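Long-range contact in ribosomal protein uL16 3-hydroxylase (PDB 4CCL), which uses iron, 2-oxoglutarate and oxygen to hydroxylate an arginine of ribosomal protein uL16, and regulates growth: residues 44-56 against 64-78. Numbering follows the deposited sequence.
Sequences AMESEVDSRLVSH and SHGPFESYDHLGETN
Phe-68 turns the CE2/CZ side of its ring to Ser-51, Arg-52 and Leu-53: CZ reaches CG of Leu-53 (4.2 Å), CE2 nears OG of Ser-51, and CD2 lies toward CB of Ala-44 on helix 37-45. CG of Phe-68 stands anti to its carbonyl carbon (chi1 -47°), which swings the ring back over Gly-66 CA. Leu-53 CD1 and Leu-74 CD2 meet tip to tip at 3.6 Å, beside Trp-79. After a cis peptide, Pro-67 sets CB against the carbonyl oxygens of Met-45 and Glu-46. Strands 51-57 and 60-65 pair as an antiparallel hairpin (Leu-53 N to Ser-64 O 2.8 Å, Ser-64 N to Leu-53 O 2.9 Å), and Gly-66 N bonds Ser-51 O from above the carbonyl plane. On the other face, Arg-52 CB sits centrally over the His-65 ring in a CH-pi contact. His-56 N bonds Asn-78 O (3.1 Å), while Asn-78 CB makes a CH-pi contact over the His-56 ring, offset toward its rim; NE2 bonds Gly-119 O. Replacing His-56 by alanine would probably leave Gly-119 O without this donor and a nearby manganese, not the catalytic metal, without its neighbouring imidazole. Backbone bonds thus tie hairpin and following loop around an apolar cluster, with polar ends outside.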
loop_
_atom_site.group_PDB
_atom_site.type_symbol
_atom_site.label_atom_id
_atom_site.label_comp_id
_atom_site.label_asym_id
_atom_site.label_seq_id
_atom_site.Cartn_x
_atom_site.Cartn_y
_atom_site.Cartn_z
ATOM N N ALA B 44 1.308 3.844 -35.888
ATOM C CA ALA B 44 0.917 2.602 -35.235
ATOM C C ALA B 44 1.944 1.508 -35.486
ATOM O O ALA B 44 1.973 0.497 -34.785
ATOM C CB ALA B 44 -0.457 2.162 -35.708
HETATM N N MSE B 45 2.780 1.705 -36.499
HETATM C CA MSE B 45 3.862 0.763 -36.760
HETATM C C MSE B 45 4.974 0.867 -35.716
HETATM O O MSE B 45 5.726 -0.085 -35.502
HETATM C CB MSE B 45 4.424 0.968 -38.166
HETATM C CG MSE B 45 3.417 0.662 -39.261
HETATM SE SE MSE B 45 4.094 0.955 -41.060
HETATM C CE MSE B 45 2.491 0.461 -42.055
ATOM N N GLU B 46 5.070 2.021 -35.064
ATOM C CA GLU B 46 6.119 2.262 -34.078
ATOM C C GLU B 46 5.914 1.419 -32.817
ATOM O O GLU B 46 4.783 1.178 -32.397
ATOM C CB GLU B 46 6.194 3.753 -33.736
ATOM C CG GLU B 46 6.073 4.685 -34.946
ATOM C CD GLU B 46 7.365 4.828 -35.740
ATOM O OE1 GLU B 46 8.216 3.914 -35.687
ATOM O OE2 GLU B 46 7.531 5.864 -36.420
ATOM N N SER B 47 7.018 0.973 -32.224
ATOM C CA SER B 47 6.968 0.012 -31.123
ATOM C C SER B 47 6.706 0.620 -29.744
ATOM O O SER B 47 6.341 -0.094 -28.809
ATOM C CB SER B 47 8.251 -0.825 -31.090
ATOM O OG SER B 47 9.396 0.000 -30.971
ATOM N N GLU B 48 6.888 1.930 -29.614
ATOM C CA GLU B 48 6.684 2.592 -28.328
ATOM C C GLU B 48 5.240 3.061 -28.167
ATOM O O GLU B 48 4.835 3.512 -27.097
ATOM C CB GLU B 48 7.646 3.771 -28.157
ATOM C CG GLU B 48 8.824 3.771 -29.117
ATOM C CD GLU B 48 8.492 4.422 -30.445
ATOM O OE1 GLU B 48 7.735 5.417 -30.446
ATOM O OE2 GLU B 48 8.988 3.940 -31.484
ATOM N N VAL B 49 4.473 2.948 -29.244
ATOM C CA VAL B 49 3.079 3.370 -29.262
ATOM C C VAL B 49 2.133 2.245 -28.837
ATOM O O VAL B 49 2.343 1.082 -29.183
ATOM C CB VAL B 49 2.683 3.865 -30.669
ATOM C CG1 VAL B 49 1.283 4.456 -30.664
ATOM C CG2 VAL B 49 3.688 4.887 -31.169
ATOM N N ASP B 50 1.093 2.602 -28.087
ATOM C CA ASP B 50 0.035 1.663 -27.744
ATOM C C ASP B 50 -1.038 1.775 -28.817
ATOM O O ASP B 50 -1.706 2.803 -28.935
ATOM C CB ASP B 50 -0.552 1.996 -26.364
ATOM C CG ASP B 50 -1.601 0.984 -25.897
ATOM O OD1 ASP B 50 -2.176 0.257 -26.734
ATOM O OD2 ASP B 50 -1.860 0.920 -24.677
ATOM N N SER B 51 -1.219 0.700 -29.575
ATOM C CA SER B 51 -2.224 0.666 -30.628
ATOM C C SER B 51 -2.857 -0.715 -30.704
ATOM O O SER B 51 -2.271 -1.698 -30.254
ATOM C CB SER B 51 -1.612 1.035 -31.982
ATOM O OG SER B 51 -0.600 0.115 -32.356
ATOM N N ARG B 52 -4.061 -0.783 -31.263
ATOM C CA ARG B 52 -4.745 -2.060 -31.434
ATOM C C ARG B 52 -5.718 -2.059 -32.613
ATOM O O ARG B 52 -6.250 -1.020 -32.994
ATOM C CB ARG B 52 -5.467 -2.460 -30.142
ATOM C CG ARG B 52 -6.360 -1.379 -29.556
ATOM C CD ARG B 52 -6.751 -1.716 -28.121
ATOM N NE ARG B 52 -8.147 -2.128 -28.003
ATOM C CZ ARG B 52 -8.695 -2.590 -26.883
ATOM N NH1 ARG B 52 -7.962 -2.703 -25.784
ATOM N NH2 ARG B 52 -9.974 -2.941 -26.864
ATOM N N LEU B 53 -5.939 -3.239 -33.180
ATOM C CA LEU B 53 -6.927 -3.437 -34.227
ATOM C C LEU B 53 -8.111 -4.195 -33.657
ATOM O O LEU B 53 -7.949 -5.259 -33.054
ATOM C CB LEU B 53 -6.333 -4.232 -35.390
ATOM C CG LEU B 53 -5.886 -3.451 -36.623
ATOM C CD1 LEU B 53 -5.455 -4.412 -37.718
ATOM C CD2 LEU B 53 -7.000 -2.545 -37.112
ATOM N N VAL B 54 -9.303 -3.642 -33.848
ATOM C CA VAL B 54 -10.522 -4.321 -33.444
ATOM C C VAL B 54 -11.373 -4.609 -34.670
ATOM O O VAL B 54 -11.823 -3.689 -35.357
ATOM C CB VAL B 54 -11.338 -3.486 -32.442
ATOM C CG1 VAL B 54 -12.560 -4.265 -31.979
ATOM C CG2 VAL B 54 -10.475 -3.091 -31.254
ATOM N N SER B 55 -11.582 -5.890 -34.948
ATOM C CA SER B 55 -12.395 -6.285 -36.089
ATOM C C SER B 55 -13.542 -7.169 -35.629
ATOM O O SER B 55 -13.435 -7.852 -34.614
ATOM C CB SER B 55 -11.542 -7.018 -37.123
ATOM O OG SER B 55 -10.889 -8.130 -36.537
ATOM N N HIS B 56 -14.648 -7.142 -36.363
ATOM C CA HIS B 56 -15.766 -8.024 -36.056
ATOM C C HIS B 56 -16.342 -8.659 -37.316
ATOM O O HIS B 56 -16.616 -7.982 -38.307
ATOM C CB HIS B 56 -16.852 -7.294 -35.256
ATOM C CG HIS B 56 -17.655 -6.327 -36.064
ATOM N ND1 HIS B 56 -18.789 -6.693 -36.756
ATOM C CD2 HIS B 56 -17.486 -5.000 -36.297
ATOM C CE1 HIS B 56 -19.287 -5.639 -37.376
ATOM N NE2 HIS B 56 -18.513 -4.600 -37.112
ATOM N N SER B 64 -6.456 -7.465 -31.846
ATOM C CA SER B 64 -5.023 -7.678 -32.006
ATOM C C SER B 64 -4.234 -6.471 -31.515
ATOM O O SER B 64 -4.515 -5.348 -31.905
ATOM C CB SER B 64 -4.690 -7.953 -33.471
ATOM O OG SER B 64 -3.303 -7.802 -33.715
ATOM N N HIS B 65 -3.241 -6.700 -30.662
ATOM C CA HIS B 65 -2.442 -5.595 -30.137
ATOM C C HIS B 65 -1.206 -5.307 -30.985
ATOM O O HIS B 65 -0.490 -6.224 -31.386
ATOM C CB HIS B 65 -2.051 -5.839 -28.678
ATOM C CG HIS B 65 -2.827 -5.008 -27.700
ATOM N ND1 HIS B 65 -4.123 -5.312 -27.332
ATOM C CD2 HIS B 65 -2.495 -3.887 -27.029
ATOM C CE1 HIS B 65 -4.548 -4.409 -26.469
ATOM N NE2 HIS B 65 -3.586 -3.532 -26.263
ATOM N N GLY B 66 -0.965 -4.024 -31.251
ATOM C CA GLY B 66 0.138 -3.599 -32.095
ATOM C C GLY B 66 1.481 -3.622 -31.395
ATOM O O GLY B 66 1.563 -4.019 -30.233
ATOM N N PRO B 67 2.545 -3.175 -32.085
ATOM C CA PRO B 67 2.579 -2.571 -33.426
ATOM C C PRO B 67 2.344 -3.554 -34.580
ATOM O O PRO B 67 2.135 -4.744 -34.351
ATOM C CB PRO B 67 3.996 -1.998 -33.509
ATOM C CG PRO B 67 4.798 -2.864 -32.612
ATOM C CD PRO B 67 3.888 -3.236 -31.479
ATOM N N PHE B 68 2.386 -3.043 -35.809
ATOM C CA PHE B 68 2.076 -3.834 -36.998
ATOM C C PHE B 68 3.074 -3.590 -38.126
ATOM O O PHE B 68 3.526 -2.467 -38.334
ATOM C CB PHE B 68 0.677 -3.490 -37.512
ATOM C CG PHE B 68 -0.374 -3.452 -36.442
ATOM C CD1 PHE B 68 -0.924 -4.623 -35.948
ATOM C CD2 PHE B 68 -0.814 -2.242 -35.929
ATOM C CE1 PHE B 68 -1.890 -4.589 -34.965
ATOM C CE2 PHE B 68 -1.782 -2.201 -34.946
ATOM C CZ PHE B 68 -2.324 -3.377 -34.463
ATOM N N GLU B 69 3.429 -4.649 -38.847
ATOM C CA GLU B 69 4.241 -4.510 -40.052
ATOM C C GLU B 69 3.426 -4.510 -41.352
ATOM O O GLU B 69 3.989 -4.352 -42.436
ATOM C CB GLU B 69 5.306 -5.609 -40.107
ATOM N N SER B 70 2.109 -4.676 -41.250
ATOM C CA SER B 70 1.307 -4.965 -42.440
ATOM C C SER B 70 -0.053 -4.270 -42.513
ATOM O O SER B 70 -0.772 -4.174 -41.518
ATOM C CB SER B 70 1.103 -6.476 -42.568
ATOM O OG SER B 70 0.512 -7.002 -41.393
ATOM N N TYR B 71 -0.392 -3.789 -43.707
ATOM C CA TYR B 71 -1.718 -3.244 -43.986
ATOM C C TYR B 71 -2.632 -4.285 -44.635
ATOM O O TYR B 71 -3.784 -3.997 -44.958
ATOM C CB TYR B 71 -1.613 -2.006 -44.880
ATOM N N ASP B 72 -2.113 -5.494 -44.830
ATOM C CA ASP B 72 -2.857 -6.559 -45.501
ATOM C C ASP B 72 -2.692 -7.895 -44.773
ATOM O O ASP B 72 -1.634 -8.159 -44.204
ATOM C CB ASP B 72 -2.394 -6.689 -46.957
ATOM C CG ASP B 72 -3.077 -5.695 -47.877
ATOM O OD1 ASP B 72 -4.181 -6.007 -48.373
ATOM O OD2 ASP B 72 -2.513 -4.604 -48.105
ATOM N N HIS B 73 -3.725 -8.740 -44.785
ATOM C CA HIS B 73 -5.003 -8.452 -45.427
ATOM C C HIS B 73 -6.010 -8.038 -44.365
ATOM O O HIS B 73 -6.234 -8.769 -43.401
ATOM C CB HIS B 73 -5.528 -9.690 -46.163
ATOM C CG HIS B 73 -4.487 -10.414 -46.966
ATOM N ND1 HIS B 73 -4.505 -10.451 -48.344
ATOM C CD2 HIS B 73 -3.410 -11.135 -46.582
ATOM C CE1 HIS B 73 -3.476 -11.160 -48.773
ATOM N NE2 HIS B 73 -2.794 -11.586 -47.729
ATOM N N LEU B 74 -6.624 -6.873 -44.542
ATOM C CA LEU B 74 -7.596 -6.397 -43.565
ATOM C C LEU B 74 -9.029 -6.486 -44.073
ATOM O O LEU B 74 -9.791 -7.356 -43.656
ATOM C CB LEU B 74 -7.277 -4.960 -43.149
ATOM C CG LEU B 74 -6.429 -4.841 -41.884
ATOM C CD1 LEU B 74 -6.076 -3.393 -41.576
ATOM C CD2 LEU B 74 -7.176 -5.474 -40.725
ATOM N N GLY B 75 -9.396 -5.574 -44.965
ATOM C CA GLY B 75 -10.713 -5.589 -45.569
ATOM C C GLY B 75 -11.179 -4.203 -45.962
ATOM O O GLY B 75 -10.498 -3.211 -45.706
ATOM N N GLU B 76 -12.350 -4.133 -46.581
ATOM C CA GLU B 76 -12.964 -2.854 -46.901
ATOM C C GLU B 76 -13.967 -2.497 -45.820
ATOM O O GLU B 76 -14.592 -1.438 -45.868
ATOM C CB GLU B 76 -13.688 -2.926 -48.246
ATOM C CG GLU B 76 -12.869 -3.514 -49.378
ATOM C CD GLU B 76 -13.650 -3.589 -50.677
ATOM O OE1 GLU B 76 -14.745 -2.989 -50.753
ATOM O OE2 GLU B 76 -13.168 -4.248 -51.622
ATOM N N THR B 77 -14.117 -3.388 -44.845
ATOM C CA THR B 77 -15.246 -3.315 -43.928
ATOM C C THR B 77 -14.963 -3.879 -42.527
ATOM O O THR B 77 -14.024 -4.657 -42.324
ATOM C CB THR B 77 -16.479 -4.034 -44.549
ATOM O OG1 THR B 77 -17.678 -3.312 -44.247
ATOM C CG2 THR B 77 -16.598 -5.460 -44.043
ATOM N N ASN B 78 -15.779 -3.450 -41.567
ATOM C CA ASN B 78 -15.850 -4.055 -40.236
ATOM C C ASN B 78 -14.578 -4.087 -39.378
ATOM O O ASN B 78 -14.379 -5.031 -38.612
ATOM C CB ASN B 78 -16.443 -5.468 -40.332
ATOM C CG ASN B 78 -17.932 -5.458 -40.612
ATOM O OD1 ASN B 78 -18.606 -4.444 -40.423
ATOM N ND2 ASN B 78 -18.456 -6.595 -41.053
#